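Local coordinates for protein similar to sp|P32453 Saccharomyces cerevisiae YNL315c ATP11 (PDB 2P4F) that probably acts as a mitochondrial chaperone that binds unfolded protein and helps to assemble the F1 ATP synthase, at residues A[154-159]-A[181-186]; A[197-202]-A[211-216]; A[216-221]-A[231-236]; A[146-151]-A[186-191]. All blocks are in the same frame, centred on the assembly; numbering follows the deposited sequence.

Contact 1 of 4, residues A[154-159]-A[181-186]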
loop_
_atom_site.group_PDB
_atom_site.type_symbol
_atom_site.label_atom_id
_atom_site.label_comp_id
_atom_site.label_asym_id
_atom_site.label_seq_id
_atom_site.Cartn_x
_atom_site.Cartn_y
_atom_site.Cartn_z
ATOM N N ASN A 154 2.437 -9.953 -8.416
ATOM C CA ASN A 154 3.719 -9.258 -8.310
ATOM C C ASN A 154 3.920 -8.741 -6.889
ATOM O O ASN A 154 3.969 -7.527 -6.709
ATOM C CB ASN A 154 3.751 -8.074 -9.296
ATOM C CG ASN A 154 3.514 -8.515 -10.743
ATOM O OD1 ASN A 154 4.437 -8.989 -11.407
ATOM N ND2 ASN A 154 2.270 -8.335 -11.183
ATOM N N PRO A 155 3.972 -9.611 -5.903
ATOM C CA PRO A 155 3.835 -9.186 -4.506
ATOM C C PRO A 155 5.064 -8.526 -3.902
ATOM O O PRO A 155 4.972 -8.067 -2.755
ATOM C CB PRO A 155 3.475 -10.484 -3.755
ATOM C CG PRO A 155 4.192 -11.550 -4.565
ATOM C CD PRO A 155 4.003 -11.092 -6.002
ATOM N N LEU A 156 6.187 -8.438 -4.616
ATOM C CA LEU A 156 7.393 -7.853 -4.040
ATOM C C LEU A 156 7.885 -6.758 -4.966
ATOM O O LEU A 156 7.853 -6.925 -6.195
ATOM C CB LEU A 156 8.455 -8.944 -3.866
ATOM C CG LEU A 156 9.734 -8.484 -3.150
ATOM C CD1 LEU A 156 9.432 -8.103 -1.700
ATOM C CD2 LEU A 156 10.810 -9.587 -3.214
ATOM N N PHE A 157 8.368 -5.659 -4.428
ATOM C CA PHE A 157 8.977 -4.657 -5.304
ATOM C C PHE A 157 10.018 -3.887 -4.499
ATOM O O PHE A 157 10.175 -4.130 -3.303
ATOM C CB PHE A 157 7.930 -3.730 -5.906
ATOM C CG PHE A 157 8.370 -2.980 -7.176
ATOM C CD1 PHE A 157 9.065 -3.654 -8.200
ATOM C CD2 PHE A 157 8.076 -1.653 -7.334
ATOM C CE1 PHE A 157 9.444 -2.999 -9.380
ATOM C CE2 PHE A 157 8.439 -0.986 -8.512
ATOM C CZ PHE A 157 9.110 -1.676 -9.518
ATOM N N VAL A 158 10.765 -3.015 -5.184
ATOM C CA VAL A 158 11.697 -2.099 -4.503
ATOM C C VAL A 158 11.363 -0.704 -4.953
ATOM O O VAL A 158 11.055 -0.513 -6.160
ATOM C CB VAL A 158 13.152 -2.454 -4.878
ATOM C CG1 VAL A 158 14.098 -1.425 -4.337
ATOM C CG2 VAL A 158 13.445 -3.858 -4.327
ATOM N N LEU A 159 11.380 0.279 -4.044
ATOM C CA LEU A 159 11.181 1.648 -4.439
ATOM C C LEU A 159 12.230 2.520 -3.784
ATOM O O LEU A 159 12.610 2.253 -2.650
ATOM C CB LEU A 159 9.818 2.210 -3.966
ATOM C CG LEU A 159 8.585 1.736 -4.709
ATOM C CD1 LEU A 159 7.343 2.281 -3.971
ATOM C CD2 LEU A 159 8.551 2.160 -6.176
ATOM N N LEU A 181 16.886 2.567 -0.867
ATOM C CA LEU A 181 15.912 1.600 -1.355
ATOM C C LEU A 181 15.079 0.989 -0.235
ATOM O O LEU A 181 15.606 0.733 0.843
ATOM C CB LEU A 181 16.641 0.459 -2.093
ATOM C CG LEU A 181 17.470 0.905 -3.297
ATOM C CD1 LEU A 181 18.175 -0.332 -3.888
ATOM C CD2 LEU A 181 16.599 1.629 -4.315
ATOM N N GLN A 182 13.821 0.763 -0.598
ATOM C CA GLN A 182 12.826 0.164 0.283
ATOM C C GLN A 182 12.276 -1.084 -0.365
ATOM O O GLN A 182 11.993 -1.011 -1.556
ATOM C CB GLN A 182 11.665 1.140 0.490
ATOM C CG GLN A 182 12.110 2.558 0.855
ATOM C CD GLN A 182 12.914 2.667 2.131
ATOM O OE1 GLN A 182 12.512 2.106 3.155
ATOM N NE2 GLN A 182 14.042 3.406 2.138
ATOM N N TYR A 183 12.087 -2.155 0.401
ATOM C CA TYR A 183 11.228 -3.224 -0.104
ATOM C C TYR A 183 9.783 -2.866 0.113
ATOM O O TYR A 183 9.431 -2.284 1.160
ATOM C CB TYR A 183 11.517 -4.485 0.702
ATOM C CG TYR A 183 12.653 -5.351 0.195
ATOM C CD1 TYR A 183 12.623 -5.806 -1.118
ATOM C CD2 TYR A 183 13.697 -5.744 1.005
ATOM C CE1 TYR A 183 13.644 -6.614 -1.623
ATOM C CE2 TYR A 183 14.717 -6.555 0.537
ATOM C CZ TYR A 183 14.687 -6.980 -0.795
ATOM O OH TYR A 183 15.644 -7.798 -1.300
ATOM N N VAL A 184 8.960 -3.254 -0.850
ATOM C CA VAL A 184 7.507 -3.212 -0.764
ATOM C C VAL A 184 7.013 -4.639 -0.801
ATOM O O VAL A 184 7.387 -5.342 -1.778
ATOM C CB VAL A 184 6.911 -2.430 -1.953
ATOM C CG1 VAL A 184 5.379 -2.487 -1.938
ATOM C CG2 VAL A 184 7.434 -0.993 -1.955
ATOM N N GLN A 185 6.241 -5.109 0.157
ATOM C CA GLN A 185 5.741 -6.480 0.095
ATOM C C GLN A 185 4.223 -6.441 0.341
ATOM O O GLN A 185 3.789 -5.888 1.355
ATOM C CB GLN A 185 6.414 -7.415 1.147
ATOM C CG GLN A 185 6.060 -8.893 0.854
ATOM C CD GLN A 185 6.794 -9.859 1.770
ATOM O OE1 GLN A 185 7.518 -9.442 2.723
ATOM N NE2 GLN A 185 6.617 -11.149 1.490
ATOM N N TRP A 186 3.486 -7.078 -0.568
ATOM C CA TRP A 186 2.058 -7.277 -0.365
ATOM C C TRP A 186 1.827 -8.624 0.305
ATOM O O TRP A 186 2.411 -9.636 -0.130
ATOM C CB TRP A 186 1.335 -7.243 -1.695
ATOM C CG TRP A 186 1.294 -5.893 -2.335
ATOM C CD1 TRP A 186 2.190 -5.348 -3.230
ATOM C CD2 TRP A 186 0.285 -4.901 -2.135
ATOM N NE1 TRP A 186 1.808 -4.064 -3.601
ATOM C CE2 TRP A 186 0.628 -3.784 -2.932
ATOM C CE3 TRP A 186 -0.887 -4.869 -1.339
ATOM C CZ2 TRP A 186 -0.153 -2.634 -2.972
ATOM C CZ3 TRP A 186 -1.648 -3.717 -1.399
ATOM C CH2 TRP A 186 -1.298 -2.615 -2.196
#

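Contact 2 of 4, residues A[197-202]-A[211-216]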
loop_
_atom_site.group_PDB
_atom_site.type_symbol
_atom_site.label_atom_id
_atom_site.label_comp_id
_atom_site.label_asym_id
_atom_site.label_seq_id
_atom_site.Cartn_x
_atom_site.Cartn_y
_atom_site.Cartn_z
ATOM N N LEU A 197 3.602 -3.790 3.229
ATOM C CA LEU A 197 4.629 -3.572 4.220
ATOM C C LEU A 197 5.827 -2.919 3.531
ATOM O O LEU A 197 6.247 -3.438 2.472
ATOM C CB LEU A 197 5.086 -4.902 4.815
ATOM C CG LEU A 197 3.984 -5.872 5.323
ATOM C CD1 LEU A 197 4.668 -7.095 5.941
ATOM C CD2 LEU A 197 3.032 -5.182 6.261
ATOM N N ILE A 198 6.361 -1.853 4.070
ATOM C CA ILE A 198 7.511 -1.181 3.485
ATOM C C ILE A 198 8.646 -1.174 4.496
ATOM O O ILE A 198 8.474 -0.740 5.642
ATOM C CB ILE A 198 7.119 0.227 2.967
ATOM C CG1 ILE A 198 5.807 0.215 2.155
ATOM C CG2 ILE A 198 8.284 0.814 2.141
ATOM C CD1 ILE A 198 5.393 1.612 1.662
ATOM N N THR A 199 9.820 -1.664 4.068
ATOM C CA THR A 199 10.956 -1.936 4.922
ATOM C C THR A 199 12.239 -1.389 4.294
ATOM O O THR A 199 12.431 -1.521 3.067
ATOM C CB THR A 199 11.154 -3.459 5.086
ATOM O OG1 THR A 199 9.910 -4.014 5.530
ATOM C CG2 THR A 199 12.237 -3.754 6.108
ATOM N N SER A 200 13.082 -0.788 5.099
ATOM C CA SER A 200 14.316 -0.306 4.464
ATOM C C SER A 200 15.252 -1.433 4.077
ATOM O O SER A 200 15.552 -2.305 4.926
ATOM C CB SER A 200 15.013 0.665 5.408
ATOM O OG SER A 200 16.222 1.134 4.839
ATOM N N LEU A 201 15.722 -1.452 2.853
ATOM C CA LEU A 201 16.415 -2.652 2.365
ATOM C C LEU A 201 17.773 -2.816 3.023
ATOM O O LEU A 201 18.216 -3.928 3.326
ATOM C CB LEU A 201 16.527 -2.525 0.833
ATOM C CG LEU A 201 17.076 -3.756 0.091
ATOM C CD1 LEU A 201 16.443 -3.848 -1.298
ATOM C CD2 LEU A 201 18.554 -3.653 -0.059
ATOM N N ALA A 202 18.525 -1.726 3.242
ATOM C CA ALA A 202 19.915 -1.919 3.662
ATOM C C ALA A 202 20.015 -2.517 5.060
ATOM O O ALA A 202 21.011 -3.235 5.277
ATOM C CB ALA A 202 20.665 -0.589 3.593
ATOM N N ALA A 211 14.430 -4.800 11.201
ATOM C CA ALA A 211 13.793 -5.874 10.470
ATOM C C ALA A 211 12.296 -5.598 10.369
ATOM O O ALA A 211 11.606 -6.015 9.428
ATOM C CB ALA A 211 14.024 -7.211 11.176
ATOM N N LYS A 212 11.742 -4.866 11.344
ATOM C CA LYS A 212 10.334 -4.441 11.287
ATOM C C LYS A 212 10.078 -3.457 10.136
ATOM O O LYS A 212 10.862 -2.544 9.958
ATOM C CB LYS A 212 10.033 -3.819 12.650
ATOM C CG LYS A 212 8.786 -3.142 13.045
ATOM C CD LYS A 212 8.778 -2.760 14.534
ATOM C CE LYS A 212 9.936 -1.816 14.843
ATOM N NZ LYS A 212 9.502 -0.671 15.700
ATOM N N PRO A 213 8.995 -3.587 9.389
ATOM C CA PRO A 213 8.675 -2.552 8.412
ATOM C C PRO A 213 8.512 -1.212 9.103
ATOM O O PRO A 213 7.924 -1.118 10.173
ATOM C CB PRO A 213 7.317 -2.951 7.822
ATOM C CG PRO A 213 7.074 -4.326 8.297
ATOM C CD PRO A 213 7.987 -4.663 9.454
ATOM N N HIS A 214 8.991 -0.135 8.486
ATOM C CA HIS A 214 8.684 1.177 9.085
ATOM C C HIS A 214 7.256 1.601 8.783
ATOM O O HIS A 214 6.716 2.452 9.500
ATOM C CB HIS A 214 9.654 2.223 8.566
ATOM C CG HIS A 214 9.808 2.293 7.073
ATOM N ND1 HIS A 214 8.814 2.784 6.257
ATOM C CD2 HIS A 214 10.893 1.952 6.293
ATOM C CE1 HIS A 214 9.263 2.737 4.994
ATOM N NE2 HIS A 214 10.518 2.232 5.002
ATOM N N THR A 215 6.642 1.058 7.735
ATOM C CA THR A 215 5.271 1.447 7.339
ATOM C C THR A 215 4.451 0.178 7.100
ATOM O O THR A 215 4.919 -0.682 6.296
ATOM C CB THR A 215 5.304 2.307 6.074
ATOM O OG1 THR A 215 6.024 3.519 6.368
ATOM C CG2 THR A 215 3.886 2.753 5.666
ATOM N N THR A 216 3.309 0.036 7.731
ATOM C CA THR A 216 2.422 -1.110 7.452
ATOM C C THR A 216 1.086 -0.527 7.072
ATOM O O THR A 216 0.552 0.355 7.802
ATOM C CB THR A 216 2.273 -1.989 8.700
ATOM O OG1 THR A 216 3.571 -2.628 8.920
ATOM C CG2 THR A 216 1.287 -3.131 8.557
HETATM O O HOH W 1 12.408 -0.860 7.997
#

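Contact 3 of 4, residues A[216-221]-A[231-236]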
loop_
_atom_site.group_PDB
_atom_site.type_symbol
_atom_site.label_atom_id
_atom_site.label_comp_id
_atom_site.label_asym_id
_atom_site.label_seq_id
_atom_site.Cartn_x
_atom_site.Cartn_y
_atom_site.Cartn_z
ATOM N N THR A 216 3.309 0.036 7.731
ATOM C CA THR A 216 2.422 -1.110 7.452
ATOM C C THR A 216 1.086 -0.527 7.072
ATOM O O THR A 216 0.552 0.355 7.802
ATOM C CB THR A 216 2.273 -1.989 8.700
ATOM O OG1 THR A 216 3.571 -2.628 8.920
ATOM C CG2 THR A 216 1.287 -3.131 8.557
ATOM N N ILE A 217 0.493 -0.963 5.993
ATOM C CA ILE A 217 -0.785 -0.466 5.511
ATOM C C ILE A 217 -1.739 -1.650 5.433
ATOM O O ILE A 217 -1.378 -2.696 4.913
ATOM C CB ILE A 217 -0.631 0.217 4.142
ATOM C CG1 ILE A 217 0.469 1.325 4.193
ATOM C CG2 ILE A 217 -1.962 0.733 3.689
ATOM C CD1 ILE A 217 0.943 1.805 2.886
ATOM N N GLN A 218 -2.983 -1.432 5.944
ATOM C CA GLN A 218 -4.024 -2.421 5.788
ATOM C C GLN A 218 -5.083 -1.859 4.825
ATOM O O GLN A 218 -5.445 -0.666 4.965
ATOM C CB GLN A 218 -4.758 -2.759 7.095
ATOM C CG GLN A 218 -3.858 -3.351 8.204
ATOM C CD GLN A 218 -4.790 -3.916 9.277
ATOM O OE1 GLN A 218 -5.396 -3.067 9.998
ATOM N NE2 GLN A 218 -4.948 -5.242 9.368
ATOM N N PHE A 219 -5.535 -2.749 3.916
ATOM C CA PHE A 219 -6.698 -2.456 3.081
ATOM C C PHE A 219 -7.782 -3.430 3.455
ATOM O O PHE A 219 -7.555 -4.634 3.383
ATOM C CB PHE A 219 -6.332 -2.604 1.605
ATOM C CG PHE A 219 -5.326 -1.590 1.124
ATOM C CD1 PHE A 219 -5.707 -0.356 0.602
ATOM C CD2 PHE A 219 -3.964 -1.894 1.176
ATOM C CE1 PHE A 219 -4.797 0.603 0.133
ATOM C CE2 PHE A 219 -3.040 -0.957 0.730
ATOM C CZ PHE A 219 -3.451 0.260 0.186
ATOM N N HIS A 220 -8.929 -2.890 3.865
ATOM C CA HIS A 220 -10.042 -3.738 4.292
ATOM C C HIS A 220 -11.074 -3.806 3.201
ATOM O O HIS A 220 -11.538 -2.748 2.772
ATOM C CB HIS A 220 -10.696 -3.127 5.550
ATOM C CG HIS A 220 -9.667 -3.068 6.642
ATOM N ND1 HIS A 220 -9.288 -4.175 7.365
ATOM C CD2 HIS A 220 -8.952 -1.991 7.085
ATOM C CE1 HIS A 220 -8.367 -3.794 8.234
ATOM N NE2 HIS A 220 -8.122 -2.462 8.087
ATOM N N LEU A 221 -11.441 -4.979 2.749
ATOM C CA LEU A 221 -12.331 -5.162 1.600
ATOM C C LEU A 221 -13.738 -5.577 1.983
ATOM O O LEU A 221 -14.558 -5.912 1.143
ATOM C CB LEU A 221 -11.736 -6.273 0.687
ATOM C CG LEU A 221 -10.261 -6.103 0.307
ATOM C CD1 LEU A 221 -9.935 -7.212 -0.692
ATOM C CD2 LEU A 221 -9.940 -4.720 -0.213
ATOM N N LEU A 231 -11.405 0.427 2.794
ATOM C CA LEU A 231 -10.965 1.329 3.879
ATOM C C LEU A 231 -9.494 1.038 4.128
ATOM O O LEU A 231 -9.115 -0.150 4.306
ATOM C CB LEU A 231 -11.803 1.055 5.133
ATOM C CG LEU A 231 -13.288 1.471 4.976
ATOM C CD1 LEU A 231 -13.889 1.341 6.379
ATOM C CD2 LEU A 231 -13.468 2.831 4.419
ATOM N N MET A 232 -8.658 2.093 4.152
ATOM C CA MET A 232 -7.215 1.899 4.367
ATOM C C MET A 232 -6.739 2.530 5.636
ATOM O O MET A 232 -7.207 3.659 5.905
ATOM C CB MET A 232 -6.465 2.545 3.174
ATOM C CG MET A 232 -4.965 2.290 3.260
ATOM S SD MET A 232 -4.059 3.378 2.097
ATOM C CE MET A 232 -3.943 4.839 3.134
ATOM N N ASN A 233 -5.941 1.839 6.417
ATOM C CA ASN A 233 -5.309 2.452 7.580
ATOM C C ASN A 233 -3.836 2.051 7.534
ATOM O O ASN A 233 -3.524 0.886 7.328
ATOM C CB ASN A 233 -5.928 2.064 8.925
ATOM C CG ASN A 233 -5.967 0.567 9.144
ATOM O OD1 ASN A 233 -6.766 -0.105 8.493
ATOM N ND2 ASN A 233 -5.204 -0.066 10.025
ATOM N N GLY A 234 -2.936 3.005 7.717
ATOM C CA GLY A 234 -1.525 2.630 7.791
ATOM C C GLY A 234 -0.899 3.372 8.934
ATOM O O GLY A 234 -1.427 4.382 9.455
ATOM N N GLN A 235 0.231 2.850 9.368
ATOM C CA GLN A 235 0.948 3.477 10.485
ATOM C C GLN A 235 2.430 3.564 10.103
ATOM O O GLN A 235 2.956 2.572 9.509
ATOM C CB GLN A 235 0.846 2.697 11.807
ATOM C CG GLN A 235 -0.420 2.973 12.605
ATOM C CD GLN A 235 -0.658 2.004 13.752
ATOM O OE1 GLN A 235 -1.681 2.022 14.429
ATOM N NE2 GLN A 235 0.313 1.127 13.994
ATOM N N VAL A 236 3.084 4.646 10.416
ATOM C CA VAL A 236 4.528 4.790 10.226
ATOM C C VAL A 236 5.187 4.725 11.589
ATOM O O VAL A 236 4.750 5.441 12.524
ATOM C CB VAL A 236 4.887 6.130 9.538
ATOM C CG1 VAL A 236 6.390 6.270 9.299
ATOM C CG2 VAL A 236 4.088 6.190 8.250
#

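Contact 4 of 4, residues A[146-151]-A[186-191]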
loop_
_atom_site.group_PDB
_atom_site.type_symbol
_atom_site.label_atom_id
_atom_site.label_comp_id
_atom_site.label_asym_id
_atom_site.label_seq_id
_atom_site.Cartn_x
_atom_site.Cartn_y
_atom_site.Cartn_z
ATOM N N GLY A 146 -7.840 -3.232 -9.575
ATOM C CA GLY A 146 -6.731 -3.444 -10.504
ATOM C C GLY A 146 -5.437 -3.543 -9.735
ATOM O O GLY A 146 -4.554 -4.362 -10.080
ATOM N N MET A 147 -5.277 -2.737 -8.679
ATOM C CA MET A 147 -4.051 -2.808 -7.869
ATOM C C MET A 147 -3.936 -4.181 -7.212
ATOM O O MET A 147 -2.879 -4.833 -7.161
ATOM C CB MET A 147 -4.061 -1.665 -6.836
ATOM C CG MET A 147 -2.801 -1.743 -5.995
ATOM S SD MET A 147 -2.495 -0.165 -5.142
ATOM C CE MET A 147 -4.078 0.642 -5.386
ATOM N N TYR A 148 -5.067 -4.684 -6.708
ATOM C CA TYR A 148 -5.129 -6.004 -6.071
ATOM C C TYR A 148 -4.671 -7.103 -7.028
ATOM O O TYR A 148 -3.926 -8.015 -6.672
ATOM C CB TYR A 148 -6.594 -6.251 -5.671
ATOM C CG TYR A 148 -6.911 -7.385 -4.750
ATOM C CD1 TYR A 148 -5.961 -8.169 -4.101
ATOM C CD2 TYR A 148 -8.243 -7.704 -4.503
ATOM C CE1 TYR A 148 -6.297 -9.211 -3.258
ATOM C CE2 TYR A 148 -8.566 -8.725 -3.658
ATOM C CZ TYR A 148 -7.623 -9.475 -3.035
ATOM O OH TYR A 148 -8.038 -10.491 -2.203
ATOM N N LYS A 149 -5.112 -6.987 -8.282
ATOM C CA LYS A 149 -4.773 -8.048 -9.258
ATOM C C LYS A 149 -3.267 -8.037 -9.513
ATOM O O LYS A 149 -2.634 -9.117 -9.539
ATOM C CB LYS A 149 -5.638 -7.869 -10.513
ATOM C CG LYS A 149 -7.079 -8.383 -10.343
ATOM C CD LYS A 149 -7.765 -8.110 -9.034
ATOM C CE LYS A 149 -9.218 -8.497 -8.929
ATOM N NZ LYS A 149 -9.510 -9.527 -7.897
ATOM N N TYR A 150 -2.698 -6.831 -9.658
ATOM C CA TYR A 150 -1.238 -6.789 -9.884
ATOM C C TYR A 150 -0.498 -7.203 -8.622
ATOM O O TYR A 150 0.580 -7.808 -8.751
ATOM C CB TYR A 150 -0.797 -5.394 -10.285
ATOM C CG TYR A 150 -1.018 -5.105 -11.754
ATOM C CD1 TYR A 150 -0.136 -5.661 -12.687
ATOM C CD2 TYR A 150 -2.047 -4.310 -12.205
ATOM C CE1 TYR A 150 -0.273 -5.439 -14.050
ATOM C CE2 TYR A 150 -2.206 -4.064 -13.580
ATOM C CZ TYR A 150 -1.317 -4.634 -14.463
ATOM O OH TYR A 150 -1.428 -4.432 -15.812
ATOM N N ALA A 151 -1.009 -6.922 -7.446
ATOM C CA ALA A 151 -0.305 -7.222 -6.177
ATOM C C ALA A 151 -0.225 -8.732 -6.004
ATOM O O ALA A 151 0.805 -9.233 -5.516
ATOM C CB ALA A 151 -1.037 -6.567 -5.032
ATOM N N TRP A 186 3.486 -7.078 -0.568
ATOM C CA TRP A 186 2.058 -7.277 -0.365
ATOM C C TRP A 186 1.827 -8.624 0.305
ATOM O O TRP A 186 2.411 -9.636 -0.130
ATOM C CB TRP A 186 1.335 -7.243 -1.695
ATOM C CG TRP A 186 1.294 -5.893 -2.335
ATOM C CD1 TRP A 186 2.190 -5.348 -3.230
ATOM C CD2 TRP A 186 0.285 -4.901 -2.135
ATOM N NE1 TRP A 186 1.808 -4.064 -3.601
ATOM C CE2 TRP A 186 0.628 -3.784 -2.932
ATOM C CE3 TRP A 186 -0.887 -4.869 -1.339
ATOM C CZ2 TRP A 186 -0.153 -2.634 -2.972
ATOM C CZ3 TRP A 186 -1.648 -3.717 -1.399
ATOM C CH2 TRP A 186 -1.298 -2.615 -2.196
ATOM N N GLN A 187 1.035 -8.620 1.339
ATOM C CA GLN A 187 0.715 -9.830 2.089
ATOM C C GLN A 187 -0.801 -9.986 2.143
ATOM O O GLN A 187 -1.543 -9.029 2.504
ATOM C CB GLN A 187 1.308 -9.763 3.503
ATOM C CG GLN A 187 2.820 -9.786 3.393
ATOM C CD GLN A 187 3.443 -10.429 4.600
ATOM O OE1 GLN A 187 2.969 -10.197 5.724
ATOM N NE2 GLN A 187 4.471 -11.210 4.311
ATOM N N PHE A 188 -1.279 -11.159 1.787
ATOM C CA PHE A 188 -2.724 -11.423 1.707
ATOM C C PHE A 188 -3.082 -12.121 3.001
ATOM O O PHE A 188 -2.841 -13.312 3.150
ATOM C CB PHE A 188 -3.008 -12.216 0.412
ATOM C CG PHE A 188 -2.536 -11.323 -0.741
ATOM C CD1 PHE A 188 -3.358 -10.330 -1.245
ATOM C CD2 PHE A 188 -1.270 -11.448 -1.269
ATOM C CE1 PHE A 188 -2.949 -9.452 -2.243
ATOM C CE2 PHE A 188 -0.823 -10.586 -2.259
ATOM C CZ PHE A 188 -1.657 -9.585 -2.719
ATOM N N ALA A 189 -3.606 -11.382 3.962
ATOM C CA ALA A 189 -3.819 -11.899 5.299
ATOM C C ALA A 189 -5.084 -12.732 5.295
ATOM O O ALA A 189 -5.182 -13.813 5.896
ATOM C CB ALA A 189 -3.955 -10.717 6.263
ATOM N N GLY A 190 -6.084 -12.249 4.605
ATOM C CA GLY A 190 -7.312 -13.028 4.525
ATOM C C GLY A 190 -8.173 -12.523 3.374
ATOM O O GLY A 190 -7.795 -11.582 2.673
ATOM N N PRO A 191 -9.339 -13.109 3.140
ATOM C CA PRO A 191 -10.089 -12.734 1.947
ATOM C C PRO A 191 -10.513 -11.276 1.973
ATOM O O PRO A 191 -10.739 -10.702 0.876
ATOM C CB PRO A 191 -11.342 -13.625 1.987
ATOM C CG PRO A 191 -11.397 -14.217 3.340
ATOM C CD PRO A 191 -10.008 -14.172 3.921
HETATM O O HOH W 2 -6.511 -11.372 0.189
HETATM O O HOH W 3 -10.465 -11.065 -1.707
#

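Contact 1 of 4, residues A[154-159]-A[181-186]
Strand 156-159 runs antiparallel to strand 181-186, with Phe157 opposite Val184 and Leu159 opposite Gln182 as hydrogen-bonded pairs, and the two directions at 153°. This ladder lies at one edge of the antiparallel half-barrel sheet. Just ahead of it, the straight bond from Trp186 N to Pro155 O, 2.8 Å, already ties the turn after helix 140-153 to the sheet.

Leu156, Val158, Tyr183 and Gln185 share one face. There Val158 CG2, which its torsion places beside the backbone N, meets Tyr183 CD1 at 3.8 Å, while Leu156 CD1 reaches the same ring atom, Tyr183 CD1, at 4.0 Å. CG1 of Val158 goes the other way and packs on Leu181 CB at 3.9 Å. The edge of the Tyr183 ring also passes close to Phe157 O, whose carbonyl takes the N-H of Val184.

Phe157, Leu159, Gln182 and Val184 occupy the opposite face, under helices 244-257 and 266-280. Gln182 folds back at its second torsion, chi2 -60°, and its OE1 bonds to His214. Beside it the two aliphatic side chains cross, Leu159 CD1 lying 3.8 Å from Val184 CG2.

Contact 2 of 4, residues A[197-202]-A[211-216]
The carbonyl oxygen of Ile198 sits directly over the His214 ring, 3.4 Å above the ring plane and over its centre. A classic beta bulge puts it there: His214 and Thr215 both face Ile198, so one extra residue is taken up on the strand that enters the sheet here. Within the bulge, Ile198 and Thr215 still form an antiparallel hydrogen-bonded pair: Ile198 N gives a nearly straight bond to Thr215 O at 2.9 Å, whereas the return bond from Thr215 N to Ile198 O is weak at 3.3 Å.

His214 CG stands between its own backbone N and carbonyl carbon, chi1 51°, which folds the imidazole back over strand 193-200. CE1 then rests 3.6 Å from Ile198 CG2. In the ring plane ND1 is bonded to Thr215 OG1, 2.9 Å away, and NE2 to Gln182 OE1 on the next strand, so the ring is held at both ring nitrogens, with the carbonyl oxygen over its face.

On the other face Leu197 and Thr216 lie side by side, Leu197 CD2 touching Thr216 CG2 at 3.5 Å. Pro213 crosses Thr199, its CB 3.6 Å from Thr199 OG1. Past the last pair, a water takes the N-H of Ser200 at 3.0 Å and donates to Lys212 O, bridging the end of strand 193-200 to the loop before Pro213.

With an oxygen over its face and another at NE2, the imidazole would probably be polarised, and positive charge on it would be less costly here than in an apolar setting.

Contact 3 of 4, residues A[216-221]-A[231-236]
The His220 ring and the Asn233 amide are nearly coplanar, their planes 5° apart, and meet edge on: His220 NE2 donates in its ring plane to Asn233 OD1 at 2.7 Å, though the bond is bent. At its other end the same amide uses ND2 to reach Gln218 OE1, 3.0 Å away on a lone pair, with the Gln218 amide turned almost perpendicular. Asn233 CG lies between its backbone N and carbonyl carbon, chi1 55°, which leans the amide across to the neighbouring strand.

On the opposite face the Phe219 ring takes Met232 CG over one face, 4.0 Å from CG to the ring centroid. Met232 SD continues obliquely past the rim, 3.5 Å from Phe219 CE1, a Met-aromatic contact. Ile217 CG2 also presses on Met232 CG, 3.4 Å away, tight for two carbons. These sit on a regular antiparallel ladder in the half-barrel sheet, narrowest where Ile217 meets Gly234, CA to CA 3.9 Å.

Tyr105 and Lys100 O secure the Gln218 amide in turn. This chain of bonds satisfies these buried polar atoms together, and ND2 as donor and OD1 as acceptor set which way round the Asn233 amide lies, consistent with a proton on His220 NE2.

Contact 4 of 4, residues A[146-151]-A[186-191]
Tyr148 OH reaches the end of strand 186-190 through a water that lies 3.0 Å from that OH and donates to Gly190 O at 2.8 Å. A second water points toward Pro191 O, but it is modelled so close to Tyr148 OH that its details are doubtful. With its CG opposite the backbone N, chi1 -167°, Tyr148 extends along the sheet and meets Phe188 rim to rim: Tyr148 CE1 and Phe188 CE1 are 3.5 Å apart, the planes inclined by only 20°, with neither ring over the other.

One turn on, Ala151 carries the closest packing against the indole. Its CB sits over the five-membered ring of Trp186, 3.6 Å from CB to the centroid, while the same methyl approaches Phe188 CZ at the edge of that ring, 3.9 Å away. Met147 comes across the far end of the indole at about a right angle; its SD lies 4.0 Å from Trp186 CH2, an oblique Met-aromatic contact.

Tyr258 meets Trp186 edge to face, adding to this largely aromatic cluster. A helix laid across a strand at 100°, its alanine methyl packed on an indole face, forms part of the helical cover on one face of the ATP11 half-barrel.

In the fold
Contacts 1, 2 and 3 are strand pairings of one antiparallel sheet, with strands 179-190 and 193-200 pairing between contacts 1 and 2; contact 4 lays helix 140-153 on that sheet's face. Contacts 1 and 2, with centres about 10 Å apart, are stitched together by Tyr183 N to Thr199 O and by Gln182 OE1 to His214 NE2, 2.7 Å. Strand 215-220 passes from contact 2 into contact 3 through Thr216, and Trp186 belongs to both contacts 1 and 4. Trp186 also meets contact 3, its CZ3 3.8 Å from Phe219 CE2. Helix 244-257 touches residues of contacts 1, 2 and 3. A hexaethylene glycol, probably from crystallisation, lies about 4 Å from the Gln185 side chain.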